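Local coordinates for alpha-1,3-glucanase (Bacillus circulans, PDB 5ZRU), which probably hydrolyses alpha-1,3-glucan, this chain being the catalytic part of a longer, multidomain glycoside hydrolase of family GH87, at residues G415-T428 with N447-S461. Residues are numbered along the deposited sequence; the frame is centred on the assembly and turned at random.
Sequences GSGHKATHNLIVDT and NNTGIVFSDTTIINS
His422 and Asp455 meet where both coils turn a corner: Asp455 CB sits over the imidazole face, 3.7 Å from the ring centroid of His422, and its carboxylate runs on almost parallel to the ring, the planes 4° apart. With CG beside the backbone N in both residues (chi1 -64° and -65°), the two groups leave the backbone in the same direction. At the ring edge Thr421 OG1, itself hydrogen-bonded to Ser397 OG, shares a hydrogen bond of 3.0 Å with His422 ND1, while Ser454 OG donates to Asp455 OD2 from its anti side, so each half of the stack is steadied by the residue before it. Thr456 OG1 turns back to Ser454 O, which also accepts from His422 N on the opposite face of that carbonyl; water 1 ties Thr456 OG1 to Asn423 ND2, an amide also bonded to Asn399 N and Phe396 O. These are neighbouring coils of a right-handed parallel beta-helix, the pectate-lyase-like fold of this domain: strands 419-421 and 451-454 run parallel before the corner, 424-426 and 456-459 after it. Inside, Ala420 CB packs against Phe453 CD2 at 3.7 Å; Ala420 also touches Phe412, and Phe453 touches Met436. Past the second strand pair Asn460 ND2 reaches the syn lone pair of Asp427 OD1 at 2.9 Å, amide and carboxylate nearly coplanar. Gln52 also binds Asp427 OD1, and Gly51 N binds OD2, joining this coil to the loop beside the calcium ligand Ser50.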
ATOM      1  N   GLY A 415      -7.645 -19.327  -6.884  1.00 12.00           N
ATOM      2  CA  GLY A 415      -7.663 -20.130  -5.677  1.00 12.57           C
ATOM      3  C   GLY A 415      -9.026 -20.242  -5.015  1.00 13.07           C
ATOM      4  O   GLY A 415     -10.063 -20.149  -5.683  1.00 13.06           O
ATOM      5  N   SER A 416      -9.039 -20.448  -3.698  1.00 10.85           N
ATOM      6  CA  SER A 416     -10.282 -20.733  -2.998  1.00  8.62           C
ATOM      7  C   SER A 416     -10.237 -20.162  -1.586  1.00  9.49           C
ATOM      8  O   SER A 416      -9.178 -20.113  -0.953  1.00 10.62           O
ATOM      9  CB  SER A 416     -10.532 -22.249  -2.957  1.00  9.40           C
ATOM     10  OG  SER A 416     -11.681 -22.573  -2.204  1.00 12.50           O
ATOM     11  N   GLY A 417     -11.401 -19.741  -1.098  1.00  9.54           N
ATOM     12  CA  GLY A 417     -11.607 -19.500   0.327  1.00 11.42           C
ATOM     13  C   GLY A 417     -11.043 -18.211   0.892  1.00 11.30           C
ATOM     14  O   GLY A 417     -11.007 -18.060   2.119  1.00 11.00           O
ATOM     15  N   HIS A 418     -10.597 -17.284   0.048  1.00 10.21           N
ATOM     16  CA  HIS A 418     -10.031 -16.030   0.529  1.00  9.87           C
ATOM     17  C   HIS A 418     -11.126 -15.132   1.080  1.00 12.84           C
ATOM     18  O   HIS A 418     -12.283 -15.210   0.667  1.00  9.66           O
ATOM     19  CB  HIS A 418      -9.307 -15.301  -0.602  1.00 10.75           C
ATOM     20  CG  HIS A 418      -8.397 -16.178  -1.397  1.00 11.45           C
ATOM     21  ND1 HIS A 418      -7.398 -16.927  -0.816  1.00  9.99           N
ATOM     22  CD2 HIS A 418      -8.321 -16.415  -2.730  1.00  9.95           C
ATOM     23  CE1 HIS A 418      -6.747 -17.593  -1.755  1.00 10.48           C
ATOM     24  NE2 HIS A 418      -7.294 -17.307  -2.923  1.00 10.43           N
ATOM     25  N   LYS A 419     -10.759 -14.258   2.013  1.00  9.49           N
ATOM     26  CA  LYS A 419     -11.717 -13.262   2.462  1.00  9.34           C
ATOM     27  C   LYS A 419     -11.015 -11.942   2.724  1.00 10.00           C
ATOM     28  O   LYS A 419      -9.825 -11.899   3.028  1.00  9.32           O
ATOM     29  CB  LYS A 419     -12.470 -13.694   3.716  1.00 13.65           C
ATOM     30  CG  LYS A 419     -11.639 -13.703   4.970  1.00 15.49           C
ATOM     31  CD  LYS A 419     -12.497 -14.229   6.133  1.00 25.00           C
ATOM     32  CE  LYS A 419     -11.654 -14.603   7.336  1.00 28.12           C
ATOM     33  NZ  LYS A 419     -12.505 -14.912   8.522  1.00 32.31           N
ATOM     34  N   ALA A 420     -11.779 -10.866   2.603  1.00  8.87           N
ATOM     35  CA  ALA A 420     -11.288  -9.523   2.888  1.00 10.94           C
ATOM     36  C   ALA A 420     -12.408  -8.820   3.633  1.00  9.97           C
ATOM     37  O   ALA A 420     -13.465  -8.557   3.050  1.00  9.48           O
ATOM     38  CB  ALA A 420     -10.905  -8.778   1.604  1.00  9.46           C
ATOM     39  N   THR A 421     -12.198  -8.533   4.917  1.00  9.59           N
ATOM     40  CA  THR A 421     -13.277  -7.992   5.738  1.00  8.07           C
ATOM     41  C   THR A 421     -12.777  -6.832   6.591  1.00  9.42           C
ATOM     42  O   THR A 421     -11.599  -6.755   6.936  1.00  9.04           O
ATOM     43  CB  THR A 421     -13.895  -9.054   6.669  1.00 11.16           C
ATOM     44  OG1 THR A 421     -12.976  -9.339   7.730  1.00 13.46           O
ATOM     45  CG2 THR A 421     -14.217 -10.348   5.921  1.00 11.37           C
ATOM     46  N   HIS A 422     -13.696  -5.938   6.942  1.00  7.93           N
ATOM     47  CA  HIS A 422     -13.426  -4.862   7.899  1.00  8.78           C
ATOM     48  C   HIS A 422     -12.333  -3.916   7.404  1.00  9.82           C
ATOM     49  O   HIS A 422     -11.527  -3.405   8.182  1.00  9.84           O
ATOM     50  CB  HIS A 422     -13.093  -5.441   9.276  1.00 11.25           C
ATOM     51  CG  HIS A 422     -14.244  -6.186   9.881  1.00 11.94           C
ATOM     52  ND1 HIS A 422     -14.429  -7.541   9.705  1.00 18.33           N
ATOM     53  CD2 HIS A 422     -15.309  -5.750  10.595  1.00  9.98           C
ATOM     54  CE1 HIS A 422     -15.542  -7.911  10.311  1.00 12.00           C
ATOM     55  NE2 HIS A 422     -16.091  -6.848  10.865  1.00 13.48           N
ATOM     56  N   ASN A 423     -12.330  -3.641   6.107  1.00  9.05           N
ATOM     57  CA  ASN A 423     -11.327  -2.768   5.524  1.00  8.94           C
ATOM     58  C   ASN A 423     -11.911  -1.394   5.235  1.00  8.44           C
ATOM     59  O   ASN A 423     -13.128  -1.209   5.127  1.00  9.18           O
ATOM     60  CB  ASN A 423     -10.759  -3.381   4.240  1.00  8.62           C
ATOM     61  CG  ASN A 423     -10.026  -4.670   4.502  1.00 10.46           C
ATOM     62  OD1 ASN A 423      -9.078  -4.704   5.287  1.00  9.42           O
ATOM     63  ND2 ASN A 423     -10.466  -5.746   3.852  1.00  6.24           N
ATOM     64  N   LEU A 424     -11.013  -0.422   5.121  1.00  9.37           N
ATOM     65  CA  LEU A 424     -11.340   0.938   4.711  1.00  8.63           C
ATOM     66  C   LEU A 424     -10.445   1.258   3.526  1.00  9.50           C
ATOM     67  O   LEU A 424      -9.216   1.190   3.640  1.00 10.97           O
ATOM     68  CB  LEU A 424     -11.114   1.929   5.867  1.00  8.13           C
ATOM     69  CG  LEU A 424     -11.234   3.437   5.629  1.00 15.43           C
ATOM     70  CD1 LEU A 424     -12.639   3.812   5.161  1.00 11.19           C
ATOM     71  CD2 LEU A 424     -10.867   4.199   6.912  1.00 15.99           C
ATOM     72  N   ILE A 425     -11.051   1.555   2.379  1.00  8.54           N
ATOM     73  CA  ILE A 425     -10.312   1.706   1.133  1.00  8.22           C
ATOM     74  C   ILE A 425     -10.698   3.050   0.541  1.00  9.72           C
ATOM     75  O   ILE A 425     -11.867   3.256   0.192  1.00  9.82           O
ATOM     76  CB  ILE A 425     -10.609   0.562   0.146  1.00  9.89           C
ATOM     77  CG1 ILE A 425     -10.438  -0.797   0.839  1.00  8.82           C
ATOM     78  CG2 ILE A 425      -9.651   0.644  -1.047  1.00  6.85           C
ATOM     79  CD1 ILE A 425     -10.889  -1.994  -0.008  1.00  9.78           C
ATOM     80  N   VAL A 426      -9.724   3.960   0.420  1.00 10.16           N
ATOM     81  CA  VAL A 426     -10.001   5.372   0.153  1.00 10.11           C
ATOM     82  C   VAL A 426      -9.071   5.906  -0.933  1.00 10.05           C
ATOM     83  O   VAL A 426      -7.864   5.649  -0.911  1.00 12.81           O
ATOM     84  CB  VAL A 426      -9.847   6.218   1.434  1.00 11.38           C
ATOM     85  CG1 VAL A 426     -10.288   7.670   1.188  1.00 13.20           C
ATOM     86  CG2 VAL A 426     -10.633   5.606   2.578  1.00 13.29           C
ATOM     87  N   ASP A 427      -9.640   6.664  -1.880  1.00 10.94           N
ATOM     88  CA  ASP A 427      -8.870   7.521  -2.794  1.00 11.98           C
ATOM     89  C   ASP A 427      -7.974   6.736  -3.762  1.00 12.93           C
ATOM     90  O   ASP A 427      -6.807   7.073  -3.957  1.00 14.01           O
ATOM     91  CB  ASP A 427      -8.027   8.533  -2.003  1.00 10.38           C
ATOM     92  CG  ASP A 427      -8.864   9.603  -1.340  1.00 14.34           C
ATOM     93  OD1 ASP A 427      -9.982   9.858  -1.825  1.00 11.14           O
ATOM     94  OD2 ASP A 427      -8.393  10.194  -0.343  1.00 12.87           O
ATOM     95  N   THR A 428      -8.524   5.705  -4.402  1.00 13.21           N
ATOM     96  CA  THR A 428      -7.734   5.032  -5.430  1.00 11.08           C
ATOM     97  C   THR A 428      -7.638   5.910  -6.673  1.00 10.41           C
ATOM     98  O   THR A 428      -8.502   6.749  -6.939  1.00 12.29           O
ATOM     99  CB  THR A 428      -8.327   3.666  -5.806  1.00 11.22           C
ATOM    100  OG1 THR A 428      -9.608   3.843  -6.418  1.00 11.17           O
ATOM    101  CG2 THR A 428      -8.474   2.785  -4.574  1.00 10.22           C
ATOM    102  N   ASN A 447     -12.167 -24.230  -8.690  1.00 14.33           N
ATOM    103  CA  ASN A 447     -12.331 -24.966  -7.442  1.00 12.98           C
ATOM    104  C   ASN A 447     -12.503 -24.043  -6.240  1.00 14.87           C
ATOM    105  O   ASN A 447     -12.184 -24.422  -5.110  1.00 17.59           O
ATOM    106  CB  ASN A 447     -11.155 -25.918  -7.242  1.00 15.87           C
ATOM    107  CG  ASN A 447     -11.121 -26.999  -8.304  1.00 26.89           C
ATOM    108  OD1 ASN A 447     -12.145 -27.613  -8.603  1.00 27.70           O
ATOM    109  ND2 ASN A 447      -9.958 -27.216  -8.898  1.00 27.26           N
ATOM    110  N   ASN A 448     -13.016 -22.837  -6.464  1.00 12.48           N
ATOM    111  CA  ASN A 448     -13.266 -21.900  -5.374  1.00 12.73           C
ATOM    112  C   ASN A 448     -14.552 -22.297  -4.657  1.00 12.03           C
ATOM    113  O   ASN A 448     -15.640 -22.241  -5.240  1.00 12.77           O
ATOM    114  CB  ASN A 448     -13.373 -20.476  -5.906  1.00 11.73           C
ATOM    115  CG  ASN A 448     -13.758 -19.494  -4.830  1.00 11.83           C
ATOM    116  OD1 ASN A 448     -13.397 -19.670  -3.662  1.00 10.79           O
ATOM    117  ND2 ASN A 448     -14.504 -18.456  -5.209  1.00 13.30           N
ATOM    118  N   THR A 449     -14.430 -22.693  -3.392  1.00 11.85           N
ATOM    119  CA  THR A 449     -15.594 -23.008  -2.570  1.00 14.71           C
ATOM    120  C   THR A 449     -16.315 -21.762  -2.087  1.00 16.86           C
ATOM    121  O   THR A 449     -17.459 -21.857  -1.625  1.00 13.78           O
ATOM    122  CB  THR A 449     -15.177 -23.855  -1.361  1.00 12.84           C
ATOM    123  OG1 THR A 449     -14.271 -23.107  -0.539  1.00 15.52           O
ATOM    124  CG2 THR A 449     -14.495 -25.136  -1.830  1.00 20.63           C
ATOM    125  N   GLY A 450     -15.666 -20.604  -2.162  1.00 11.25           N
ATOM    126  CA  GLY A 450     -16.316 -19.358  -1.831  1.00 10.67           C
ATOM    127  C   GLY A 450     -15.325 -18.319  -1.349  1.00 13.96           C
ATOM    128  O   GLY A 450     -14.465 -18.615  -0.516  1.00 11.74           O
ATOM    129  N   ILE A 451     -15.447 -17.104  -1.870  1.00 10.43           N
ATOM    130  CA  ILE A 451     -14.650 -15.953  -1.468  1.00  8.74           C
ATOM    131  C   ILE A 451     -15.600 -14.903  -0.913  1.00 11.60           C
ATOM    132  O   ILE A 451     -16.716 -14.742  -1.421  1.00 13.81           O
ATOM    133  CB  ILE A 451     -13.841 -15.417  -2.675  1.00 10.06           C
ATOM    134  CG1 ILE A 451     -12.642 -16.328  -2.960  1.00  9.00           C
ATOM    135  CG2 ILE A 451     -13.435 -13.941  -2.492  1.00 10.92           C
ATOM    136  CD1 ILE A 451     -11.958 -16.044  -4.303  1.00  9.84           C
ATOM    137  N   VAL A 452     -15.182 -14.207   0.147  1.00 10.61           N
ATOM    138  CA  VAL A 452     -16.055 -13.279   0.858  1.00 10.03           C
ATOM    139  C   VAL A 452     -15.376 -11.921   0.975  1.00 13.10           C
ATOM    140  O   VAL A 452     -14.211 -11.839   1.379  1.00 11.20           O
ATOM    141  CB  VAL A 452     -16.419 -13.804   2.261  1.00 10.74           C
ATOM    142  CG1 VAL A 452     -17.130 -12.721   3.062  1.00 17.06           C
ATOM    143  CG2 VAL A 452     -17.285 -15.046   2.151  1.00 14.55           C
ATOM    144  N   PHE A 453     -16.119 -10.859   0.649  1.00  9.14           N
ATOM    145  CA  PHE A 453     -15.779  -9.487   1.012  1.00 10.14           C
ATOM    146  C   PHE A 453     -16.866  -8.977   1.944  1.00 11.32           C
ATOM    147  O   PHE A 453     -18.055  -9.121   1.640  1.00 13.37           O
ATOM    148  CB  PHE A 453     -15.701  -8.567  -0.213  1.00  9.77           C
ATOM    149  CG  PHE A 453     -14.629  -8.946  -1.202  1.00 10.14           C
ATOM    150  CD1 PHE A 453     -14.880  -9.869  -2.208  1.00 11.43           C
ATOM    151  CD2 PHE A 453     -13.374  -8.359  -1.130  1.00  8.26           C
ATOM    152  CE1 PHE A 453     -13.900 -10.205  -3.123  1.00 11.16           C
ATOM    153  CE2 PHE A 453     -12.383  -8.695  -2.041  1.00 10.90           C
ATOM    154  CZ  PHE A 453     -12.647  -9.618  -3.043  1.00 10.75           C
ATOM    155  N   SER A 454     -16.484  -8.381   3.071  1.00  9.87           N
ATOM    156  CA  SER A 454     -17.536  -7.913   3.960  1.00  9.95           C
ATOM    157  C   SER A 454     -17.068  -6.732   4.786  1.00 11.57           C
ATOM    158  O   SER A 454     -15.868  -6.485   4.944  1.00  9.02           O
ATOM    159  CB  SER A 454     -18.026  -9.017   4.906  1.00 12.73           C
ATOM    160  OG  SER A 454     -17.138  -9.146   6.005  1.00 14.15           O
ATOM    161  N   ASP A 455     -18.057  -6.010   5.309  1.00  7.54           N
ATOM    162  CA  ASP A 455     -17.869  -5.026   6.365  1.00  9.98           C
ATOM    163  C   ASP A 455     -16.825  -3.994   5.968  1.00  9.91           C
ATOM    164  O   ASP A 455     -15.849  -3.759   6.675  1.00 10.35           O
ATOM    165  CB  ASP A 455     -17.506  -5.729   7.676  1.00  9.75           C
ATOM    166  CG  ASP A 455     -18.640  -6.589   8.188  1.00 12.83           C
ATOM    167  OD1 ASP A 455     -19.586  -6.018   8.769  1.00 14.38           O
ATOM    168  OD2 ASP A 455     -18.605  -7.823   7.975  1.00 16.24           O
ATOM    169  N   THR A 456     -17.023  -3.381   4.809  1.00  9.05           N
ATOM    170  CA  THR A 456     -15.951  -2.591   4.219  1.00 10.11           C
ATOM    171  C   THR A 456     -16.512  -1.285   3.686  1.00 11.10           C
ATOM    172  O   THR A 456     -17.597  -1.262   3.101  1.00  9.77           O
ATOM    173  CB  THR A 456     -15.241  -3.384   3.113  1.00 10.38           C
ATOM    174  OG1 THR A 456     -14.481  -4.447   3.710  1.00 11.08           O
ATOM    175  CG2 THR A 456     -14.295  -2.494   2.288  1.00 11.27           C
ATOM    176  N   THR A 457     -15.781  -0.199   3.920  1.00  8.38           N
ATOM    177  CA  THR A 457     -16.136   1.131   3.443  1.00  8.53           C
ATOM    178  C   THR A 457     -15.168   1.541   2.346  1.00 10.17           C
ATOM    179  O   THR A 457     -13.949   1.419   2.511  1.00  9.87           O
ATOM    180  CB  THR A 457     -16.106   2.145   4.586  1.00 10.20           C
ATOM    181  OG1 THR A 457     -17.097   1.775   5.545  1.00 11.20           O
ATOM    182  CG2 THR A 457     -16.397   3.565   4.080  1.00 11.93           C
ATOM    183  N   ILE A 458     -15.722   2.010   1.230  1.00 10.61           N
ATOM    184  CA  ILE A 458     -14.974   2.383   0.037  1.00  7.53           C
ATOM    185  C   ILE A 458     -15.320   3.827  -0.268  1.00  9.45           C
ATOM    186  O   ILE A 458     -16.504   4.184  -0.291  1.00 11.25           O
ATOM    187  CB  ILE A 458     -15.339   1.478  -1.156  1.00  8.47           C
ATOM    188  CG1 ILE A 458     -14.871   0.044  -0.909  1.00 10.86           C
ATOM    189  CG2 ILE A 458     -14.802   2.072  -2.456  1.00 10.11           C
ATOM    190  CD1 ILE A 458     -15.536  -0.990  -1.839  1.00 11.11           C
ATOM    191  N   ILE A 459     -14.302   4.660  -0.500  1.00 10.14           N
ATOM    192  CA  ILE A 459     -14.509   6.100  -0.641  1.00  9.65           C
ATOM    193  C   ILE A 459     -13.687   6.624  -1.815  1.00  9.54           C
ATOM    194  O   ILE A 459     -12.485   6.350  -1.908  1.00  9.01           O
ATOM    195  CB  ILE A 459     -14.134   6.862   0.650  1.00 10.74           C
ATOM    196  CG1 ILE A 459     -14.931   6.340   1.846  1.00 10.24           C
ATOM    197  CG2 ILE A 459     -14.375   8.374   0.485  1.00 10.99           C
ATOM    198  CD1 ILE A 459     -14.555   7.009   3.175  1.00 12.95           C
ATOM    199  N   ASN A 460     -14.336   7.379  -2.707  1.00  9.61           N
ATOM    200  CA  ASN A 460     -13.649   8.108  -3.780  1.00  8.46           C
ATOM    201  C   ASN A 460     -12.873   7.176  -4.708  1.00 12.54           C
ATOM    202  O   ASN A 460     -11.810   7.540  -5.217  1.00 11.16           O
ATOM    203  CB  ASN A 460     -12.695   9.170  -3.220  1.00  7.67           C
ATOM    204  CG  ASN A 460     -13.389  10.221  -2.395  1.00 13.49           C
ATOM    205  OD1 ASN A 460     -14.569  10.494  -2.575  1.00 13.64           O
ATOM    206  ND2 ASN A 460     -12.643  10.829  -1.475  1.00 14.58           N
ATOM    207  N   SER A 461     -13.394   5.976  -4.946  1.00 10.38           N
ATOM    208  CA  SER A 461     -12.661   4.977  -5.715  1.00  8.15           C
ATOM    209  C   SER A 461     -13.389   4.660  -7.023  1.00  9.69           C
ATOM    210  O   SER A 461     -14.406   5.267  -7.365  1.00  9.64           O
ATOM    211  CB  SER A 461     -12.435   3.720  -4.866  1.00  9.82           C
ATOM    212  OG  SER A 461     -11.613   4.046  -3.751  1.00 14.09           O
TER
HETATM  213  O   HOH W   1     -12.721  -5.927   1.949  1.00 10.47           O
HETATM  214  O   HOH W   2      -9.091   9.082  -5.786  1.00 13.01           O